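Local coordinates for protein inactive dihydropteroate synthase 2 (PDB 2VP8) that probably lacks dihydropteroate synthase activity despite its family membership, binding the pterin pyrophosphate substrate very poorly while still able to bind the inhibitor dapsone, at residues B[225-228]-B[229-233]; B[290-293]-B[294-297]; B[189-192]-B[193-196]. All coordinates share one frame; numbering follows the deposited sequence.

Interaction 1 (B[225-228]-B[229-233]); sequences NTFH and GLLLL
T226 meets the next turn with two oxygens at once. Its carbonyl O accepts from L230 N at 3.0 Å, the first of the i to i+4 bonds of helix 227-234, while its hydroxyl OG1 takes the amide hydrogen of G229 N over 3.3 Å, with an N-H...O angle of 151°. The hydroxyl can reach forward to the first turn because it lies between the backbone N and the carbonyl carbon (chi1 61°), with CG2 beside the backbone N and anti to the carbonyl carbon. Two further backbone bonds continue the winding, L231 N to F227 O and L232 N to H228 O, both 3.0 Å long.

Outside the capping bonds, F227 leans along the helix onto L231. The leucine CG stands over one face of the phenyl ring, displaced toward its rim and 4.3 Å from the ring centroid, a CH-pi contact in which F227 CZ comes within 4.0 Å of that same CG. N225, just before the cap, packs beside L230.

The surroundings divide the helix: L231 and L232 face helix 186-207, whereas L230 and L233 pack on S303 and I304, respectively, of the second subunit. Together, the T226 hydroxyl and the bonds behind it make a classical threonine N-cap, opening a short helix at the dimer interface of this TIM-barrel-type pterin-binding fold.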
ATOM      1  N   ASN B 225      -1.165  -7.788 -12.431  1.00 43.55           N
ATOM      2  CA  ASN B 225      -0.538  -9.075 -12.117  1.00 42.85           C
ATOM      3  C   ASN B 225      -0.007  -9.904 -13.299  1.00 42.18           C
ATOM      4  O   ASN B 225      -0.646 -10.870 -13.738  1.00 42.21           O
ATOM      5  CB  ASN B 225      -1.494  -9.924 -11.257  1.00 43.15           C
ATOM      6  CG  ASN B 225      -1.660  -9.384  -9.836  1.00 43.68           C
ATOM      7  OD1 ASN B 225      -0.766  -8.723  -9.294  1.00 44.72           O
ATOM      8  ND2 ASN B 225      -2.806  -9.677  -9.224  1.00 43.37           N
ATOM      9  N   THR B 226       1.161  -9.521 -13.806  1.00 41.18           N
ATOM     10  CA  THR B 226       1.968 -10.389 -14.667  1.00 40.29           C
ATOM     11  C   THR B 226       3.328 -10.480 -13.997  1.00 39.78           C
ATOM     12  O   THR B 226       3.706  -9.564 -13.261  1.00 39.53           O
ATOM     13  CB  THR B 226       2.147  -9.825 -16.090  1.00 40.26           C
ATOM     14  OG1 THR B 226       2.824  -8.564 -16.026  1.00 40.09           O
ATOM     15  CG2 THR B 226       0.799  -9.655 -16.789  1.00 40.10           C
ATOM     16  N   PHE B 227       4.067 -11.563 -14.232  1.00 39.06           N
ATOM     17  CA  PHE B 227       5.348 -11.715 -13.540  1.00 38.42           C
ATOM     18  C   PHE B 227       6.266 -10.506 -13.708  1.00 38.04           C
ATOM     19  O   PHE B 227       6.771  -9.979 -12.720  1.00 37.58           O
ATOM     20  CB  PHE B 227       6.081 -13.014 -13.893  1.00 38.31           C
ATOM     21  CG  PHE B 227       7.282 -13.281 -13.012  1.00 38.20           C
ATOM     22  CD1 PHE B 227       7.169 -13.221 -11.614  1.00 38.51           C
ATOM     23  CD2 PHE B 227       8.522 -13.569 -13.569  1.00 37.88           C
ATOM     24  CE1 PHE B 227       8.271 -13.449 -10.789  1.00 38.41           C
ATOM     25  CE2 PHE B 227       9.629 -13.802 -12.758  1.00 38.09           C
ATOM     26  CZ  PHE B 227       9.505 -13.744 -11.363  1.00 38.30           C
ATOM     27  N   HIS B 228       6.468 -10.073 -14.954  1.00 38.01           N
ATOM     28  CA  HIS B 228       7.302  -8.908 -15.250  1.00 37.93           C
ATOM     29  C   HIS B 228       6.825  -7.691 -14.488  1.00 37.34           C
ATOM     30  O   HIS B 228       7.628  -6.981 -13.896  1.00 37.51           O
ATOM     31  CB  HIS B 228       7.323  -8.597 -16.747  1.00 38.34           C
ATOM     32  CG  HIS B 228       8.056  -9.611 -17.569  1.00 39.94           C
ATOM     33  ND1 HIS B 228       7.407 -10.537 -18.362  1.00 40.87           N
ATOM     34  CD2 HIS B 228       9.381  -9.838 -17.733  1.00 40.89           C
ATOM     35  CE1 HIS B 228       8.302 -11.293 -18.973  1.00 41.33           C
ATOM     36  NE2 HIS B 228       9.507 -10.891 -18.610  1.00 41.70           N
ATOM     37  N   GLY B 229       5.516  -7.461 -14.496  1.00 36.80           N
ATOM     38  CA  GLY B 229       4.916  -6.348 -13.766  1.00 36.19           C
ATOM     39  C   GLY B 229       5.290  -6.333 -12.301  1.00 35.78           C
ATOM     40  O   GLY B 229       5.961  -5.410 -11.830  1.00 36.18           O
ATOM     41  N   LEU B 230       4.868  -7.370 -11.584  1.00 35.32           N
ATOM     42  CA  LEU B 230       5.163  -7.518 -10.162  1.00 34.83           C
ATOM     43  C   LEU B 230       6.650  -7.393  -9.823  1.00 35.10           C
ATOM     44  O   LEU B 230       6.996  -6.766  -8.821  1.00 34.98           O
ATOM     45  CB  LEU B 230       4.605  -8.837  -9.634  1.00 34.25           C
ATOM     46  CG  LEU B 230       3.083  -8.982  -9.666  1.00 33.57           C
ATOM     47  CD1 LEU B 230       2.666 -10.439  -9.474  1.00 31.69           C
ATOM     48  CD2 LEU B 230       2.416  -8.072  -8.636  1.00 31.88           C
ATOM     49  N   LEU B 231       7.518  -7.990 -10.641  1.00 35.44           N
ATOM     50  CA  LEU B 231       8.961  -7.874 -10.436  1.00 36.41           C
ATOM     51  C   LEU B 231       9.386  -6.428 -10.443  1.00 37.04           C
ATOM     52  O   LEU B 231      10.017  -5.956  -9.500  1.00 37.83           O
ATOM     53  CB  LEU B 231       9.755  -8.588 -11.524  1.00 36.42           C
ATOM     54  CG  LEU B 231      10.477  -9.895 -11.216  1.00 37.34           C
ATOM     55  CD1 LEU B 231      11.522 -10.100 -12.315  1.00 37.75           C
ATOM     56  CD2 LEU B 231      11.121  -9.941  -9.818  1.00 35.65           C
ATOM     57  N   LEU B 232       9.041  -5.721 -11.511  1.00 37.18           N
ATOM     58  CA  LEU B 232       9.421  -4.340 -11.623  1.00 37.66           C
ATOM     59  C   LEU B 232       8.867  -3.559 -10.446  1.00 38.09           C
ATOM     60  O   LEU B 232       9.551  -2.687  -9.904  1.00 38.77           O
ATOM     61  CB  LEU B 232       8.972  -3.754 -12.959  1.00 37.67           C
ATOM     62  CG  LEU B 232       9.629  -4.382 -14.187  1.00 37.06           C
ATOM     63  CD1 LEU B 232       9.176  -3.656 -15.431  1.00 37.52           C
ATOM     64  CD2 LEU B 232      11.151  -4.365 -14.083  1.00 37.10           C
ATOM     65  N   LEU B 233       7.646  -3.891 -10.035  1.00 38.20           N
ATOM     66  CA  LEU B 233       7.053  -3.302  -8.837  1.00 38.43           C
ATOM     67  C   LEU B 233       7.920  -3.544  -7.610  1.00 38.50           C
ATOM     68  O   LEU B 233       8.173  -2.624  -6.830  1.00 38.67           O
ATOM     69  CB  LEU B 233       5.662  -3.873  -8.581  1.00 38.42           C
ATOM     70  CG  LEU B 233       4.470  -3.093  -9.114  1.00 39.24           C
ATOM     71  CD1 LEU B 233       3.180  -3.932  -9.011  1.00 38.76           C
ATOM     72  CD2 LEU B 233       4.350  -1.783  -8.358  1.00 39.73           C
TER

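Interaction 2 (B[290-293]-B[294-297]); sequences EVAA and TRRV
T294 reaches back one turn to E290, its OG1 donating to E290 O over 3.2 Å. The hydroxyl arrives nearly in line with the carbonyl because it sits beside its own backbone N (chi1 -58°), and T294 CB packs against V291 O. Alongside, R295 N bonds to V291 O at 2.8 Å and R296 N to A292 O at 3.0 Å, so the first carbonyls of helix 291-306 are already engaged.

The carboxylate of E290 folds over the same end. Its OE2 accepts from A293 N at 2.7 Å, met on the syn side but 28° out of the carboxylate plane.

Both arginines come to the A292 methyl, from directions roughly at right angles: R295 NH1 and R296 NH1 each lie 3.9 Å from A292 CB. R296 bends at chi3 (-69°), which lays its guanidinium flat over A292 O, with the oxygen 3.9 Å above the centre of the plane.

Outer partners fix both charged ends. R295 forms a salt bridge with E299 and a hydrogen bond with D77 O, and R296 NE pairs with E269 of the second subunit. V291 packs on strand 43-49, and T294 and V297 lean on helix 267-280. The arrangement is a glutamate N-cap on the helix that follows strand 285-288, a beta-to-alpha junction of the barrel, with one flank facing the subunit interface.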
ATOM      1  N   GLU B 290      -8.876   7.348 -11.604  1.00 40.31           N
ATOM      2  CA  GLU B 290      -9.445   7.858 -10.364  1.00 40.98           C
ATOM      3  C   GLU B 290      -8.373   8.597  -9.596  1.00 40.67           C
ATOM      4  O   GLU B 290      -7.455   7.980  -9.020  1.00 41.08           O
ATOM      5  CB  GLU B 290     -10.006   6.721  -9.498  1.00 41.45           C
ATOM      6  CG  GLU B 290     -11.393   7.009  -8.883  1.00 44.06           C
ATOM      7  CD  GLU B 290     -11.383   8.068  -7.763  1.00 46.48           C
ATOM      8  OE1 GLU B 290     -12.019   9.139  -7.937  1.00 47.71           O
ATOM      9  OE2 GLU B 290     -10.753   7.828  -6.713  1.00 46.34           O
ATOM     10  N   VAL B 291      -8.506   9.920  -9.579  1.00 39.99           N
ATOM     11  CA  VAL B 291      -7.520  10.801  -8.957  1.00 39.20           C
ATOM     12  C   VAL B 291      -7.580  10.781  -7.429  1.00 38.82           C
ATOM     13  O   VAL B 291      -6.555  10.634  -6.782  1.00 38.91           O
ATOM     14  CB  VAL B 291      -7.675  12.249  -9.475  1.00 39.18           C
ATOM     15  CG1 VAL B 291      -6.631  13.159  -8.851  1.00 39.41           C
ATOM     16  CG2 VAL B 291      -7.569  12.277 -10.984  1.00 38.24           C
ATOM     17  N   ALA B 292      -8.782  10.922  -6.866  1.00 38.24           N
ATOM     18  CA  ALA B 292      -8.966  11.030  -5.417  1.00 37.85           C
ATOM     19  C   ALA B 292      -8.442   9.831  -4.589  1.00 37.83           C
ATOM     20  O   ALA B 292      -7.763  10.029  -3.579  1.00 38.00           O
ATOM     21  CB  ALA B 292     -10.418  11.336  -5.087  1.00 37.47           C
ATOM     22  N   ALA B 293      -8.754   8.602  -5.006  1.00 37.48           N
ATOM     23  CA  ALA B 293      -8.327   7.413  -4.262  1.00 37.28           C
ATOM     24  C   ALA B 293      -6.814   7.366  -4.211  1.00 37.28           C
ATOM     25  O   ALA B 293      -6.216   7.060  -3.177  1.00 36.91           O
ATOM     26  CB  ALA B 293      -8.878   6.138  -4.881  1.00 36.98           C
ATOM     27  N   THR B 294      -6.199   7.697  -5.340  1.00 37.55           N
ATOM     28  CA  THR B 294      -4.748   7.717  -5.436  1.00 37.70           C
ATOM     29  C   THR B 294      -4.187   8.846  -4.584  1.00 37.66           C
ATOM     30  O   THR B 294      -3.223   8.639  -3.837  1.00 37.96           O
ATOM     31  CB  THR B 294      -4.295   7.839  -6.891  1.00 37.72           C
ATOM     32  OG1 THR B 294      -4.841   6.740  -7.633  1.00 38.44           O
ATOM     33  CG2 THR B 294      -2.780   7.808  -6.988  1.00 37.93           C
ATOM     34  N   ARG B 295      -4.808  10.022  -4.650  1.00 37.39           N
ATOM     35  CA  ARG B 295      -4.307  11.138  -3.870  1.00 37.28           C
ATOM     36  C   ARG B 295      -4.243  10.770  -2.393  1.00 37.66           C
ATOM     37  O   ARG B 295      -3.231  11.028  -1.732  1.00 37.70           O
ATOM     38  CB  ARG B 295      -5.140  12.392  -4.061  1.00 37.11           C
ATOM     39  CG  ARG B 295      -4.449  13.619  -3.480  1.00 36.40           C
ATOM     40  CD  ARG B 295      -5.393  14.757  -3.269  1.00 33.78           C
ATOM     41  NE  ARG B 295      -6.388  14.450  -2.251  1.00 33.84           N
ATOM     42  CZ  ARG B 295      -7.670  14.209  -2.501  1.00 33.63           C
ATOM     43  NH1 ARG B 295      -8.125  14.233  -3.754  1.00 33.42           N
ATOM     44  NH2 ARG B 295      -8.497  13.948  -1.493  1.00 32.12           N
ATOM     45  N   ARG B 296      -5.309  10.140  -1.897  1.00 37.60           N
ATOM     46  CA  ARG B 296      -5.404   9.770  -0.488  1.00 37.74           C
ATOM     47  C   ARG B 296      -4.355   8.739  -0.063  1.00 38.00           C
ATOM     48  O   ARG B 296      -3.883   8.765   1.069  1.00 38.09           O
ATOM     49  CB  ARG B 296      -6.823   9.335  -0.138  1.00 37.46           C
ATOM     50  CG  ARG B 296      -7.781  10.519  -0.103  1.00 38.39           C
ATOM     51  CD  ARG B 296      -9.119  10.177   0.505  1.00 40.00           C
ATOM     52  NE  ARG B 296      -9.872   9.287  -0.368  1.00 41.81           N
ATOM     53  CZ  ARG B 296     -10.837   9.672  -1.200  1.00 42.82           C
ATOM     54  NH1 ARG B 296     -11.213  10.951  -1.272  1.00 42.17           N
ATOM     55  NH2 ARG B 296     -11.438   8.756  -1.956  1.00 42.91           N
ATOM     56  N   VAL B 297      -3.990   7.842  -0.975  1.00 38.47           N
ATOM     57  CA  VAL B 297      -2.945   6.858  -0.707  1.00 38.78           C
ATOM     58  C   VAL B 297      -1.589   7.558  -0.592  1.00 39.10           C
ATOM     59  O   VAL B 297      -0.884   7.395   0.401  1.00 39.62           O
ATOM     60  CB  VAL B 297      -2.906   5.760  -1.793  1.00 38.81           C
ATOM     61  CG1 VAL B 297      -1.596   4.991  -1.738  1.00 38.26           C
ATOM     62  CG2 VAL B 297      -4.097   4.814  -1.633  1.00 38.25           C
TER

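Interaction 3 (B[189-192]-B[193-196]); sequences VVDA and VISQ
V190 and I194, one turn apart, are brought together by their torsions: V190 CG1 lies opposite its backbone N (chi1 171°), while the I194 chain leaves beside its own N (chi1 -76°) and then runs extended, so that its CD1 ends 3.7 Å from V190 CG1. The side chains cross at a slant, a standard i to i+4 apolar pair within helix 186-207, one of the outer helices of the TIM-barrel-type fold. The same CD1 also runs beside the carboxylate of D191, a looser approach at 4.1 Å from D191 OD2; the two side chains lie side by side and point the same way.

Backbone bonds tie the two turns together. I194 N to V190 O and S195 N to D191 O are both 2.9 Å. V193 N to V189 O is longer, at 3.2 Å, and Q196 N to A192 O is weak.

The helix presents different faces to its neighbours. I194 lies against D238 and L239 of helix 236-241, V189 and V193 face helix 227-234, and D191 makes a weak, long ion pair with R187. V193 and Q196 both touch H167.

Side-chain carbons also lie along the carbonyls of the preceding turn. Q196 CG is 3.3 Å from A192 O, and V193 CG2, set beside its backbone N, lies 3.3 Å from V189 O, the carbonyl that V193 N also bonds.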
ATOM      1  N   VAL B 189      16.698  -9.329 -15.248  1.00 37.02           N
ATOM      2  CA  VAL B 189      15.471  -8.881 -15.903  1.00 36.52           C
ATOM      3  C   VAL B 189      15.211  -7.414 -15.572  1.00 36.33           C
ATOM      4  O   VAL B 189      14.835  -6.627 -16.444  1.00 36.21           O
ATOM      5  CB  VAL B 189      14.261  -9.755 -15.497  1.00 36.43           C
ATOM      6  CG1 VAL B 189      12.984  -9.262 -16.156  1.00 36.37           C
ATOM      7  CG2 VAL B 189      14.509 -11.206 -15.871  1.00 36.62           C
ATOM      8  N   VAL B 190      15.434  -7.058 -14.309  1.00 36.20           N
ATOM      9  CA  VAL B 190      15.288  -5.682 -13.834  1.00 35.96           C
ATOM     10  C   VAL B 190      16.349  -4.794 -14.473  1.00 35.96           C
ATOM     11  O   VAL B 190      16.038  -3.722 -14.981  1.00 35.97           O
ATOM     12  CB  VAL B 190      15.368  -5.601 -12.282  1.00 35.93           C
ATOM     13  CG1 VAL B 190      15.446  -4.160 -11.807  1.00 35.59           C
ATOM     14  CG2 VAL B 190      14.180  -6.308 -11.640  1.00 35.56           C
ATOM     15  N   ASP B 191      17.598  -5.254 -14.458  1.00 36.13           N
ATOM     16  CA  ASP B 191      18.709  -4.498 -15.039  1.00 36.25           C
ATOM     17  C   ASP B 191      18.573  -4.315 -16.551  1.00 36.19           C
ATOM     18  O   ASP B 191      19.008  -3.304 -17.097  1.00 36.28           O
ATOM     19  CB  ASP B 191      20.056  -5.134 -14.673  1.00 36.22           C
ATOM     20  CG  ASP B 191      20.495  -4.802 -13.245  1.00 36.66           C
ATOM     21  OD1 ASP B 191      21.258  -5.596 -12.658  1.00 36.86           O
ATOM     22  OD2 ASP B 191      20.086  -3.749 -12.708  1.00 37.34           O
ATOM     23  N   ALA B 192      17.949  -5.289 -17.210  1.00 36.15           N
ATOM     24  CA  ALA B 192      17.649  -5.206 -18.637  1.00 36.11           C
ATOM     25  C   ALA B 192      16.637  -4.108 -18.933  1.00 36.23           C
ATOM     26  O   ALA B 192      16.734  -3.435 -19.956  1.00 36.21           O
ATOM     27  CB  ALA B 192      17.139  -6.540 -19.153  1.00 36.09           C
ATOM     28  N   VAL B 193      15.665  -3.938 -18.038  1.00 36.44           N
ATOM     29  CA  VAL B 193      14.674  -2.869 -18.165  1.00 36.60           C
ATOM     30  C   VAL B 193      15.333  -1.530 -17.869  1.00 36.84           C
ATOM     31  O   VAL B 193      15.309  -0.631 -18.708  1.00 36.92           O
ATOM     32  CB  VAL B 193      13.448  -3.078 -17.235  1.00 36.55           C
ATOM     33  CG1 VAL B 193      12.483  -1.913 -17.350  1.00 35.92           C
ATOM     34  CG2 VAL B 193      12.737  -4.385 -17.566  1.00 36.64           C
ATOM     35  N   ILE B 194      15.933  -1.416 -16.683  1.00 37.25           N
ATOM     36  CA  ILE B 194      16.663  -0.214 -16.262  1.00 37.62           C
ATOM     37  C   ILE B 194      17.588   0.299 -17.366  1.00 38.13           C
ATOM     38  O   ILE B 194      17.652   1.501 -17.630  1.00 38.15           O
ATOM     39  CB  ILE B 194      17.472  -0.473 -14.958  1.00 37.71           C
ATOM     40  CG1 ILE B 194      16.534  -0.485 -13.744  1.00 37.12           C
ATOM     41  CG2 ILE B 194      18.591   0.563 -14.775  1.00 37.40           C
ATOM     42  CD1 ILE B 194      17.171  -0.946 -12.452  1.00 37.31           C
ATOM     43  N   SER B 195      18.286  -0.623 -18.021  1.00 38.64           N
ATOM     44  CA  SER B 195      19.194  -0.264 -19.101  1.00 39.05           C
ATOM     45  C   SER B 195      18.443   0.357 -20.276  1.00 39.23           C
ATOM     46  O   SER B 195      18.832   1.414 -20.765  1.00 39.61           O
ATOM     47  CB  SER B 195      20.010  -1.475 -19.552  1.00 38.88           C
ATOM     48  OG  SER B 195      21.085  -1.075 -20.373  1.00 39.19           O
ATOM     49  N   GLN B 196      17.356  -0.281 -20.702  1.00 39.40           N
ATOM     50  CA  GLN B 196      16.623   0.160 -21.894  1.00 39.65           C
ATOM     51  C   GLN B 196      15.892   1.487 -21.722  1.00 39.78           C
ATOM     52  O   GLN B 196      15.847   2.285 -22.654  1.00 40.08           O
ATOM     53  CB  GLN B 196      15.675  -0.931 -22.397  1.00 39.57           C
ATOM     54  CG  GLN B 196      16.411  -2.139 -22.992  1.00 40.03           C
ATOM     55  CD  GLN B 196      15.501  -3.318 -23.299  1.00 39.86           C
ATOM     56  OE1 GLN B 196      14.290  -3.164 -23.476  1.00 40.43           O
ATOM     57  NE2 GLN B 196      16.088  -4.505 -23.373  1.00 39.69           N
TER

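How the interactions relate
Interactions 1 and 3 belong to neighbouring outer helices and touch directly: L232 CD2 packs on V193 CG2 at 3.8 Å, and H228 CD2 lies 4.0 Å from V189 CG1. Their centres are about 13 Å apart. This seam lies close to H220, the position that by similarity marks family members without synthase activity. The side chain of L232 is about 8 Å from that of H220. The side chain of V193 is about 9 Å from that of H220. Interaction 2 stands apart, its centre about 22 Å from that of interaction 1 and about 29 Å from that of interaction 3. What interactions 1 and 2 share is the second subunit, which both touch, whereas interaction 3 meets no other chain of the dimer.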